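Local atomic coordinates of PA14 domain-containing protein (Clostridium clariflavum, PDB entry 6QDI), a protein that probably senses plant biomass at the cell surface, its tandem calcium-binding PA14 domains recognising extracellular sugars as part of an RsgI-type anti-sigma factor. Residues F216-D221 with V260-R265; G223-I228 with L233-T238; G204-P209 with I273-E278; I155-E160 with S177-N182. One frame throughout, in Å; residues are numbered along the deposited sequence. Where two conformers were deposited one is given.

Contact 1 (F216-D221 with V260-R265). With CA (calcium ion), chain E.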
# COMPACT_ATOMS: atom_id res chain seq x y z
N PHE A 216 -12.95 6.49 -16.57
CA PHE A 216 -12.24 6.74 -15.32
C PHE A 216 -13.09 6.28 -14.14
O PHE A 216 -14.31 6.49 -14.11
CB PHE A 216 -11.93 8.23 -15.17
CG PHE A 216 -11.03 8.73 -16.23
CD1 PHE A 216 -9.66 8.62 -16.08
CD2 PHE A 216 -11.50 9.33 -17.35
CE1 PHE A 216 -8.78 9.08 -17.05
CE2 PHE A 216 -10.64 9.78 -18.34
CZ PHE A 216 -9.27 9.64 -18.19
N TYR A 217 -12.42 5.66 -13.18
CA TYR A 217 -13.04 5.16 -11.95
C TYR A 217 -12.39 5.86 -10.77
O TYR A 217 -11.16 5.89 -10.65
CB TYR A 217 -12.85 3.67 -11.79
CG TYR A 217 -13.45 2.82 -12.89
CD1 TYR A 217 -12.82 2.60 -14.10
CD2 TYR A 217 -14.68 2.23 -12.69
CE1 TYR A 217 -13.44 1.80 -15.08
CE2 TYR A 217 -15.27 1.44 -13.66
CZ TYR A 217 -14.63 1.24 -14.84
OH TYR A 217 -15.18 0.47 -15.85
N VAL A 218 -13.21 6.36 -9.87
CA VAL A 218 -12.71 6.92 -8.61
C VAL A 218 -13.32 6.10 -7.49
O VAL A 218 -14.56 6.06 -7.32
CB VAL A 218 -13.08 8.39 -8.46
CG1 VAL A 218 -12.64 8.94 -7.13
CG2 VAL A 218 -12.45 9.19 -9.57
N SER A 219 -12.47 5.45 -6.70
CA SER A 219 -12.91 4.71 -5.50
C SER A 219 -12.50 5.54 -4.30
O SER A 219 -11.37 5.96 -4.23
CB SER A 219 -12.24 3.37 -5.47
OG SER A 219 -12.54 2.60 -6.60
N TYR A 220 -13.41 5.79 -3.38
CA TYR A 220 -13.19 6.78 -2.32
C TYR A 220 -13.80 6.34 -1.00
O TYR A 220 -14.85 5.65 -0.96
CB TYR A 220 -13.78 8.18 -2.72
CG TYR A 220 -15.24 8.14 -3.09
CD1 TYR A 220 -15.65 7.87 -4.38
CD2 TYR A 220 -16.26 8.32 -2.14
CE1 TYR A 220 -17.00 7.74 -4.72
CE2 TYR A 220 -17.60 8.23 -2.51
CZ TYR A 220 -17.96 7.91 -3.77
OH TYR A 220 -19.28 7.79 -4.17
N ASP A 221 -13.16 6.83 0.06
CA ASP A 221 -13.72 6.79 1.41
C ASP A 221 -13.27 8.14 1.98
O ASP A 221 -12.08 8.27 2.28
CB ASP A 221 -13.13 5.65 2.23
CG ASP A 221 -13.53 5.70 3.68
OD1 ASP A 221 -14.08 6.77 4.12
OD2 ASP A 221 -13.29 4.70 4.39
N VAL A 260 -7.23 17.64 -15.35
CA VAL A 260 -7.85 16.93 -14.23
C VAL A 260 -7.77 17.75 -12.97
O VAL A 260 -6.71 18.30 -12.62
CB VAL A 260 -7.24 15.54 -14.04
CG1 VAL A 260 -5.76 15.51 -13.81
CG2 VAL A 260 -7.96 14.73 -12.98
N MET A 261 -8.89 17.74 -12.24
CA MET A 261 -8.90 18.21 -10.84
C MET A 261 -9.67 17.14 -10.07
O MET A 261 -10.84 16.86 -10.36
CB MET A 261 -9.57 19.57 -10.69
CG MET A 261 -9.59 20.06 -9.25
SD MET A 261 -10.36 21.65 -9.02
CE MET A 261 -9.32 22.72 -9.93
N LEU A 262 -8.99 16.52 -9.10
CA LEU A 262 -9.57 15.47 -8.28
C LEU A 262 -9.55 15.98 -6.85
O LEU A 262 -8.48 16.28 -6.30
CB LEU A 262 -8.80 14.16 -8.44
CG LEU A 262 -9.23 13.01 -7.56
CD1 LEU A 262 -10.64 12.58 -7.79
CD2 LEU A 262 -8.28 11.85 -7.75
N LEU A 263 -10.74 16.10 -6.27
CA LEU A 263 -10.89 16.56 -4.88
C LEU A 263 -11.30 15.35 -4.04
O LEU A 263 -12.09 14.54 -4.47
CB LEU A 263 -11.99 17.63 -4.78
CG LEU A 263 -11.82 18.94 -5.56
CD1 LEU A 263 -10.38 19.39 -5.66
CD2 LEU A 263 -12.41 18.88 -6.96
N TYR A 264 -10.73 15.27 -2.84
CA TYR A 264 -10.92 14.13 -1.97
C TYR A 264 -11.06 14.57 -0.53
O TYR A 264 -10.38 15.51 -0.12
CB TYR A 264 -9.69 13.18 -2.12
CG TYR A 264 -9.66 12.19 -1.00
CD1 TYR A 264 -10.58 11.14 -0.93
CD2 TYR A 264 -8.86 12.42 0.10
CE1 TYR A 264 -10.69 10.37 0.20
CE2 TYR A 264 -8.99 11.66 1.23
CZ TYR A 264 -9.91 10.64 1.29
OH TYR A 264 -10.02 9.90 2.46
N ARG A 265 -11.88 13.86 0.26
CA ARG A 265 -11.92 14.11 1.68
C ARG A 265 -12.15 12.84 2.49
O ARG A 265 -12.84 11.90 2.05
CB ARG A 265 -13.02 15.11 2.03
CG ARG A 265 -14.41 14.57 1.84
CD ARG A 265 -15.46 15.59 1.62
NE ARG A 265 -15.49 16.64 2.60
CZ ARG A 265 -16.56 17.40 2.82
NH1 ARG A 265 -17.70 17.15 2.20
NH2 ARG A 265 -16.47 18.38 3.69
CA CA E . -13.87 7.96 6.15

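Contact 2 (G223-I228 with L233-T238)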
# COMPACT_ATOMS: atom_id res chain seq x y z
N GLY A 223 -15.47 11.09 0.44
CA GLY A 223 -16.05 11.98 -0.55
C GLY A 223 -15.03 12.29 -1.62
O GLY A 223 -13.82 12.30 -1.35
N ALA A 224 -15.51 12.53 -2.84
CA ALA A 224 -14.64 12.84 -3.95
C ALA A 224 -15.42 13.52 -5.03
O ALA A 224 -16.62 13.29 -5.21
CB ALA A 224 -13.96 11.60 -4.51
N SER A 225 -14.70 14.33 -5.81
CA SER A 225 -15.22 14.94 -7.02
C SER A 225 -14.15 14.92 -8.09
O SER A 225 -12.98 15.18 -7.80
CB SER A 225 -15.71 16.36 -6.79
OG SER A 225 -16.91 16.34 -5.98
N LEU A 226 -14.56 14.62 -9.31
CA LEU A 226 -13.65 14.57 -10.43
C LEU A 226 -14.08 15.49 -11.55
O LEU A 226 -15.19 15.35 -12.11
CB LEU A 226 -13.55 13.16 -11.02
CG LEU A 226 -12.57 12.99 -12.17
CD1 LEU A 226 -11.12 13.11 -11.71
CD2 LEU A 226 -12.77 11.64 -12.84
N TRP A 227 -13.19 16.41 -11.90
CA TRP A 227 -13.33 17.34 -13.03
C TRP A 227 -12.40 16.88 -14.14
O TRP A 227 -11.20 16.68 -13.92
CB TRP A 227 -12.93 18.75 -12.61
CG TRP A 227 -13.80 19.35 -11.58
CD1 TRP A 227 -13.80 19.13 -10.22
CD2 TRP A 227 -14.88 20.29 -11.80
NE1 TRP A 227 -14.75 19.90 -9.61
CE2 TRP A 227 -15.43 20.63 -10.55
CE3 TRP A 227 -15.39 20.92 -12.94
CZ2 TRP A 227 -16.49 21.52 -10.41
CZ3 TRP A 227 -16.43 21.83 -12.81
CH2 TRP A 227 -16.96 22.12 -11.54
N ILE A 228 -12.94 16.73 -15.34
CA ILE A 228 -12.21 16.31 -16.54
C ILE A 228 -12.50 17.39 -17.58
O ILE A 228 -13.68 17.61 -17.95
CB ILE A 228 -12.72 14.91 -17.01
CG1 ILE A 228 -12.32 13.82 -16.04
CG2 ILE A 228 -12.31 14.64 -18.42
CD1 ILE A 228 -10.85 13.55 -15.90
N LEU A 233 -17.62 15.46 -13.69
CA LEU A 233 -18.11 14.17 -14.15
C LEU A 233 -18.49 13.24 -13.02
O LEU A 233 -19.30 12.35 -13.23
CB LEU A 233 -17.15 13.47 -15.10
CG LEU A 233 -16.82 14.24 -16.36
CD1 LEU A 233 -15.98 13.34 -17.28
CD2 LEU A 233 -18.06 14.79 -17.10
N ILE A 234 -17.90 13.42 -11.85
CA ILE A 234 -18.23 12.66 -10.65
C ILE A 234 -18.38 13.66 -9.54
O ILE A 234 -17.43 14.38 -9.22
CB ILE A 234 -17.15 11.61 -10.29
CG1 ILE A 234 -17.00 10.56 -11.38
CG2 ILE A 234 -17.47 11.00 -8.92
CD1 ILE A 234 -15.85 9.60 -11.22
N ASP A 235 -19.60 13.76 -8.99
CA ASP A 235 -19.93 14.73 -7.95
C ASP A 235 -20.35 13.98 -6.70
O ASP A 235 -21.55 13.74 -6.50
CB ASP A 235 -21.03 15.68 -8.45
CG ASP A 235 -21.38 16.80 -7.47
OD1 ASP A 235 -20.71 16.95 -6.45
OD2 ASP A 235 -22.34 17.56 -7.73
N LYS A 236 -19.37 13.60 -5.89
CA LYS A 236 -19.61 12.74 -4.73
C LYS A 236 -19.01 13.37 -3.46
O LYS A 236 -18.63 12.66 -2.54
CB LYS A 236 -19.11 11.32 -5.00
CG LYS A 236 -19.89 10.59 -6.06
CD LYS A 236 -21.29 10.25 -5.63
CE LYS A 236 -22.05 9.65 -6.79
NZ LYS A 236 -23.39 9.15 -6.43
N TRP A 237 -18.95 14.70 -3.41
CA TRP A 237 -18.28 15.41 -2.34
C TRP A 237 -18.94 15.19 -1.01
O TRP A 237 -18.26 15.10 0.00
CB TRP A 237 -18.25 16.90 -2.66
CG TRP A 237 -17.39 17.67 -1.75
CD1 TRP A 237 -17.76 18.70 -0.93
CD2 TRP A 237 -15.97 17.52 -1.56
NE1 TRP A 237 -16.68 19.18 -0.25
CE2 TRP A 237 -15.57 18.45 -0.60
CE3 TRP A 237 -15.00 16.66 -2.08
CZ2 TRP A 237 -14.25 18.57 -0.18
CZ3 TRP A 237 -13.69 16.78 -1.65
CH2 TRP A 237 -13.34 17.73 -0.71
N THR A 238 -20.25 15.12 -0.99
CA THR A 238 -20.97 14.89 0.26
C THR A 238 -21.52 13.50 0.35
O THR A 238 -22.43 13.25 1.17
CB THR A 238 -22.10 15.91 0.44
OG1 THR A 238 -22.96 15.84 -0.69
CG2 THR A 238 -21.53 17.30 0.58
O HOH W 1 -18.46 18.59 -6.08

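Contact 3 (G204-P209 with I273-E278)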
# COMPACT_ATOMS: atom_id res chain seq x y z
N GLY A 204 -3.60 18.67 -12.53
CA GLY A 204 -2.64 18.55 -13.61
C GLY A 204 -3.33 18.05 -14.84
O GLY A 204 -4.45 18.48 -15.16
N PHE A 205 -2.64 17.16 -15.55
CA PHE A 205 -3.11 16.66 -16.86
C PHE A 205 -2.83 15.18 -16.95
O PHE A 205 -1.80 14.72 -16.48
CB PHE A 205 -2.42 17.40 -18.02
CG PHE A 205 -2.83 18.85 -18.10
CD1 PHE A 205 -2.23 19.80 -17.28
CD2 PHE A 205 -3.84 19.26 -18.92
CE1 PHE A 205 -2.64 21.12 -17.29
CE2 PHE A 205 -4.23 20.59 -18.96
CZ PHE A 205 -3.65 21.50 -18.12
N ILE A 206 -3.75 14.47 -17.60
CA ILE A 206 -3.53 13.10 -18.01
C ILE A 206 -3.26 13.13 -19.51
O ILE A 206 -4.07 13.66 -20.26
CB ILE A 206 -4.78 12.24 -17.70
CG1 ILE A 206 -5.15 12.32 -16.22
CG2 ILE A 206 -4.55 10.79 -18.15
CD1 ILE A 206 -6.50 11.77 -15.85
N GLN A 207 -2.12 12.59 -19.92
CA GLN A 207 -1.82 12.54 -21.34
C GLN A 207 -2.09 11.15 -21.84
O GLN A 207 -1.53 10.17 -21.33
CB GLN A 207 -0.40 13.04 -21.64
CG GLN A 207 -0.24 13.30 -23.16
CD GLN A 207 0.87 14.30 -23.49
OE1 GLN A 207 1.80 14.47 -22.69
NE2 GLN A 207 0.75 14.98 -24.61
N VAL A 208 -2.94 11.05 -22.84
CA VAL A 208 -3.55 9.80 -23.27
C VAL A 208 -2.56 8.98 -24.08
O VAL A 208 -1.96 9.47 -25.01
CB VAL A 208 -4.81 10.11 -24.08
CG1 VAL A 208 -5.40 8.87 -24.73
CG2 VAL A 208 -5.82 10.84 -23.20
N PRO A 209 -2.40 7.67 -23.76
CA PRO A 209 -1.37 6.90 -24.45
C PRO A 209 -1.79 6.34 -25.81
O PRO A 209 -0.92 6.17 -26.66
CB PRO A 209 -1.09 5.76 -23.48
CG PRO A 209 -2.37 5.61 -22.68
CD PRO A 209 -2.87 7.01 -22.53
N ILE A 273 -8.41 6.58 -1.49
CA ILE A 273 -8.82 7.14 -2.78
C ILE A 273 -7.91 6.54 -3.84
O ILE A 273 -6.68 6.54 -3.70
CB ILE A 273 -8.80 8.70 -2.78
CG1 ILE A 273 -9.08 9.28 -4.12
CG2 ILE A 273 -7.48 9.26 -2.33
CD1 ILE A 273 -10.48 9.44 -4.47
N ARG A 274 -8.51 6.08 -4.94
CA ARG A 274 -7.78 5.60 -6.08
C ARG A 274 -8.40 6.19 -7.35
O ARG A 274 -9.63 6.25 -7.50
CB ARG A 274 -7.84 4.10 -6.17
CG ARG A 274 -7.52 3.37 -4.89
NE ARG A 274 -7.08 2.46 -2.77
CZ ARG A 274 -6.37 1.38 -2.49
NH1 ARG A 274 -5.10 1.23 -2.91
NH2 ARG A 274 -6.83 0.47 -1.61
N LEU A 275 -7.51 6.60 -8.26
CA LEU A 275 -7.90 7.02 -9.63
C LEU A 275 -7.43 5.93 -10.59
O LEU A 275 -6.23 5.70 -10.76
CB LEU A 275 -7.29 8.38 -9.99
CG LEU A 275 -7.62 8.86 -11.39
CD1 LEU A 275 -9.09 9.15 -11.59
CD2 LEU A 275 -6.80 10.09 -11.75
N GLU A 276 -8.42 5.29 -11.23
CA GLU A 276 -8.17 4.22 -12.18
C GLU A 276 -8.77 4.55 -13.53
O GLU A 276 -9.62 5.46 -13.65
CB GLU A 276 -8.79 2.92 -11.67
CG GLU A 276 -8.18 2.35 -10.38
CD GLU A 276 -8.90 1.09 -9.95
OE1 GLU A 276 -10.12 1.17 -9.71
OE2 GLU A 276 -8.29 -0.00 -9.98
N TRP A 277 -8.35 3.79 -14.53
CA TRP A 277 -8.97 3.85 -15.84
C TRP A 277 -9.04 2.51 -16.47
O TRP A 277 -8.33 1.59 -16.11
CB TRP A 277 -8.28 4.84 -16.78
CG TRP A 277 -6.85 4.64 -17.10
CD1 TRP A 277 -6.01 3.65 -16.72
CD2 TRP A 277 -6.05 5.53 -17.91
NE1 TRP A 277 -4.76 3.86 -17.22
CE2 TRP A 277 -4.77 5.01 -17.96
CE3 TRP A 277 -6.32 6.74 -18.57
CZ2 TRP A 277 -3.73 5.68 -18.62
CZ3 TRP A 277 -5.30 7.39 -19.24
CH2 TRP A 277 -4.04 6.86 -19.25
N GLU A 278 -9.89 2.43 -17.49
CA GLU A 278 -9.89 1.34 -18.47
C GLU A 278 -9.86 1.99 -19.82
O GLU A 278 -10.44 3.04 -20.02
CB GLU A 278 -11.05 0.41 -18.25
CG GLU A 278 -12.18 0.38 -19.19
CD GLU A 278 -13.18 -0.64 -18.70
OE1 GLU A 278 -13.24 -1.75 -19.22
OE2 GLU A 278 -13.83 -0.32 -17.73

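Contact 4 (I155-E160 with S177-N182)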
# COMPACT_ATOMS: atom_id res chain seq x y z
N ILE A 155 5.30 12.47 -14.57
CA ILE A 155 5.90 12.42 -13.25
C ILE A 155 4.92 12.43 -12.10
O ILE A 155 5.35 12.29 -10.94
CB ILE A 155 6.94 13.57 -13.06
CG1 ILE A 155 6.30 14.95 -13.12
CG2 ILE A 155 8.06 13.39 -14.10
CD1 ILE A 155 7.27 16.06 -12.77
N GLY A 156 3.61 12.57 -12.36
CA GLY A 156 2.61 12.60 -11.29
C GLY A 156 1.73 13.82 -11.40
O GLY A 156 1.84 14.64 -12.32
N LEU A 157 0.81 13.94 -10.43
CA LEU A 157 -0.05 15.10 -10.31
C LEU A 157 0.40 16.00 -9.18
O LEU A 157 0.95 15.54 -8.18
CB LEU A 157 -1.53 14.71 -10.08
CG LEU A 157 -2.21 13.98 -11.24
CD1 LEU A 157 -3.61 13.55 -10.84
CD2 LEU A 157 -2.25 14.78 -12.52
N PHE A 158 0.12 17.30 -9.32
CA PHE A 158 0.35 18.22 -8.21
C PHE A 158 -0.66 17.96 -7.09
O PHE A 158 -1.83 17.75 -7.36
CB PHE A 158 0.15 19.63 -8.74
CG PHE A 158 0.73 20.65 -7.88
CD1 PHE A 158 2.14 20.84 -7.88
CD2 PHE A 158 -0.02 21.34 -6.96
CE1 PHE A 158 2.72 21.76 -7.02
CE2 PHE A 158 0.55 22.27 -6.11
CZ PHE A 158 1.92 22.48 -6.16
N TYR A 159 -0.18 17.97 -5.84
CA TYR A 159 -1.07 17.84 -4.70
C TYR A 159 -1.03 19.04 -3.79
O TYR A 159 -0.01 19.73 -3.68
CB TYR A 159 -0.73 16.61 -3.86
CG TYR A 159 0.51 16.61 -2.97
CD1 TYR A 159 0.54 17.29 -1.76
CD2 TYR A 159 1.63 15.89 -3.34
CE1 TYR A 159 1.65 17.20 -0.94
CE2 TYR A 159 2.74 15.79 -2.52
CZ TYR A 159 2.76 16.47 -1.32
OH TYR A 159 3.85 16.33 -0.51
N GLU A 160 -2.16 19.24 -3.11
CA GLU A 160 -2.29 20.21 -2.02
C GLU A 160 -3.02 19.44 -0.91
O GLU A 160 -4.13 18.92 -1.14
CB GLU A 160 -3.10 21.43 -2.45
CG GLU A 160 -2.44 22.23 -3.54
CD GLU A 160 -3.44 23.15 -4.23
OE1 GLU A 160 -4.10 22.72 -5.19
OE2 GLU A 160 -3.63 24.27 -3.73
N SER A 177 3.05 10.59 -7.32
CA SER A 177 3.33 9.80 -8.51
C SER A 177 2.08 9.22 -9.17
O SER A 177 1.96 9.20 -10.39
CB SER A 177 4.28 8.68 -8.09
OG SER A 177 5.51 9.27 -7.68
N VAL A 178 1.22 8.66 -8.31
CA VAL A 178 -0.06 8.11 -8.68
C VAL A 178 -1.09 8.43 -7.61
O VAL A 178 -0.71 8.81 -6.51
CB VAL A 178 -0.02 6.57 -8.91
CG1 VAL A 178 0.82 6.20 -10.09
CG2 VAL A 178 0.42 5.84 -7.66
N ILE A 179 -2.36 8.28 -7.94
CA ILE A 179 -3.41 8.42 -6.94
C ILE A 179 -3.88 7.00 -6.59
O ILE A 179 -4.76 6.45 -7.21
CB ILE A 179 -4.55 9.30 -7.41
CG1 ILE A 179 -4.08 10.59 -8.09
CG2 ILE A 179 -5.51 9.57 -6.23
CD1 ILE A 179 -3.09 11.38 -7.30
N ASP A 180 -3.23 6.45 -5.57
CA ASP A 180 -3.50 5.07 -5.14
C ASP A 180 -3.24 5.01 -3.65
O ASP A 180 -2.16 4.57 -3.24
CB ASP A 180 -2.60 4.12 -5.91
CG ASP A 180 -2.90 2.67 -5.65
OD1 ASP A 180 -3.99 2.38 -5.16
OD2 ASP A 180 -2.05 1.82 -5.98
N PHE A 181 -4.19 5.48 -2.86
CA PHE A 181 -3.98 5.71 -1.44
C PHE A 181 -4.96 4.94 -0.57
O PHE A 181 -6.16 4.89 -0.83
CB PHE A 181 -4.19 7.19 -1.11
CG PHE A 181 -3.07 8.08 -1.61
CD1 PHE A 181 -1.89 8.15 -0.92
CD2 PHE A 181 -3.23 8.82 -2.76
CE1 PHE A 181 -0.89 8.98 -1.34
CE2 PHE A 181 -2.18 9.60 -3.23
CZ PHE A 181 -1.01 9.70 -2.51
N ASN A 182 -4.43 4.38 0.53
CA ASN A 182 -5.25 3.83 1.59
C ASN A 182 -4.45 4.05 2.86
O ASN A 182 -3.49 3.32 3.14
CB ASN A 182 -5.60 2.38 1.35
CG ASN A 182 -6.47 1.81 2.46
OD1 ASN A 182 -6.70 2.48 3.47
ND2 ASN A 182 -6.94 0.60 2.29

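Contact 1 (F216-D221 with V260-R265)
One of the two calcium sites of the second PA14 domain is built where Asp221 of 216-221 and Tyr264 of 260-265 meet, at one end of the two strands. Asp221 faces two ways: its side chain binds the metal through OD1, 2.4 Å from the calcium ion, while its backbone carbonyl is held by the tyrosine. Tyr264 OH donates to Asp221 O across a short 2.6 Å. The hydroxyl is tilted 17° from the carbonyl plane. Its C=O...O angle is 147°. The oxygen lies at the edge of the phenol ring, close to its plane, and also comes within 3.3 Å of Tyr264 CE1. Tyr264 carries CG anti to the backbone N (chi1 165°), a setting that brings the end of the ring over to the other strand. The tyrosine is thus a second-shell residue: it fixes the backbone of a ligand whose carboxylate binds the ion through one oxygen, alongside Asp222, Asn266 and the carbonyls of Gly268 and Ala270. Asp221 and Asp222, consecutive in the chain, both bind the ion, and Asp68 and Asn69 supply the corresponding pair in the first domain. In this beta-sandwich fold the two strands belong to different sheets. They run in nearly the same direction, with Val218 and Leu262 9.1 Å apart between their CA atoms. Between the sheets, Val218 CG1 touches Leu262 CD1 at 4.2 Å, both side chains directed at the opposing strand. Ile273 packs on both Val218 and Tyr264, and Trp202 covers Leu262 as well as the tyrosine.

Contact 2 (G223-I228 with L233-T238)
Ser225 and Asp235 face each other as a non-hydrogen-bonded pair in the antiparallel hairpin of strands 223-228 and 231-240, between the hydrogen-bonded pairs Ala224-Lys236 and Leu226-Ile234. The buried face is the tight one. Leu226 and Ile234 meet at a slant, CB to CB at 4.0 Å and Leu226 CD2 to Ile234 CD1 at the same distance. Beneath them, Leu226 N donates to Ile234 O over 2.9 Å, in the carbonyl plane and on a lone pair. A classic beta bulge follows: Leu233 and Ile234 both oppose Leu226, whose carbonyl accepts Leu233 N at 2.9 Å and a weaker bond from Ile234 N. The looser side begins with Leu233, itself in the bulge and exposed, which lays CD1 against Ile228 CB at 3.6 Å, the two side chains crossing at about a right angle. On the other face, where Asp235 is exposed, the carboxylate and the serine hydroxyl do not bond directly. A water spans them, 2.7 Å from Ser225 OG and donating to Asp235 OD1 at 2.8 Å. Asp235 CG lies anti to the backbone N (chi1 -175°). Near the corner of the chain, Trp237 CB lies 3.6 Å from Ser225 OG. The hairpin sits at the edge of its sheet, 231-240 being paired there with 223-228: strand 257-266 bonds along the far edge of 223-228, and strands 212-220 and 242-252 of the opposing sheet pack on Leu226 and Ile234.

Contact 3 (G204-P209 with I273-E278)
This is an apolar contact across the interior of the beta sandwich, joining the end of strand 198-207 in one sheet to strand 271-279 in the other, with no hydrogen bond between the segments. Ile206, Pro209 and Trp277 carry it. The six-membered part of the indole reaches across to both partners: Trp277 CZ3 lies 3.6 Å from Ile206 CG2, and Trp277 CH2 lies 3.5 Å from Pro209 CD. Both approach the ring obliquely. Pro209 comes from the opposite direction to the tryptophan, whereas Ile206 and Trp277 slide past each other. The indole's CG is placed between the backbone N and the carbonyl carbon (chi1 59°), and from there the ring extends over the gap of 10.9 Å that separates Ile206 CA from Trp277 CA. Ile206 divides its branches: CG2 serves the tryptophan, while Ile206 CD1 lies 4.4 Å from Leu275 CD2. Pro209 itself already belongs to the loop beyond the strand, so the indole packs on strand and turn together. Strand 212-220 adjoins the contact, with Phe216 against Ile206 and Tyr214 against both Pro209 and Trp277, while Val287 and Pro288 cover the indole from a neighbouring loop.

Contact 4 (I155-E160 with S177-N182)
Gly156 and Ser177 meet through their backbones, at a place where both segments are loop: the two CA atoms are only 4.0 Å apart. The polar part of the contact is slight. Gly156 CA approaches Ser177 O at 3.6 Å in a CA-H...O contact with 136° at the hydrogen. No conventional hydrogen bond links the segments. The glycine takes backbone angles under which a side chain would be jammed against the preceding carbonyl; one would also come tightly upon Ser177 CA. The apolar part lies just further along both segments. Leu157 and Ile179 cross at about a right angle, Leu157 CD1 being 4.1 Å from Ile179 CG1 and 4.2 Å from Ile179 CD1. Leu157 sets CG beside the backbone N and anti to the carbonyl carbon (chi1 -66°), and the end of its side chain is thereby brought nearer to the isoleucine. Together these pieces join the entry to strand 157-162 with the passage into strand 180-184, on opposing sheets of the PA14 sandwich; Trp202 and Leu275 pack on Ile179 from either sheet. Backbone bonds from Gly156 to Leu292 and from Leu157 to Asp176 hold the first segment in its own sheet. Ser177 O, buried here without a conventional partner, has the CA-H of Gly156 beside it, so the chemistry implies a join that rests on close fit and apolar packing.

How the contacts relate
All four contacts lie in the second PA14 domain. From its N terminus, contact 4 closes first, joining 155-160 to 177-182 before the others open. Contact 3 then spans the longest loop, from 204-209 to 273-278; contact 1 is nested inside it, and contact 2, the hairpin, inside contact 1. None cross. Contacts 1, 3 and 4 tie one sheet to the other, while contact 2 lies within a sheet and is joined to contact 1 by backbone pairing of 223-228 with 260-265. Contacts 3 and 4 meet through the Arg274-Asp180 salt bridge. Ile273 of contact 3 packs against contacts 1 and 2, and Leu262 of contact 1 packs on Ile179 of contact 4.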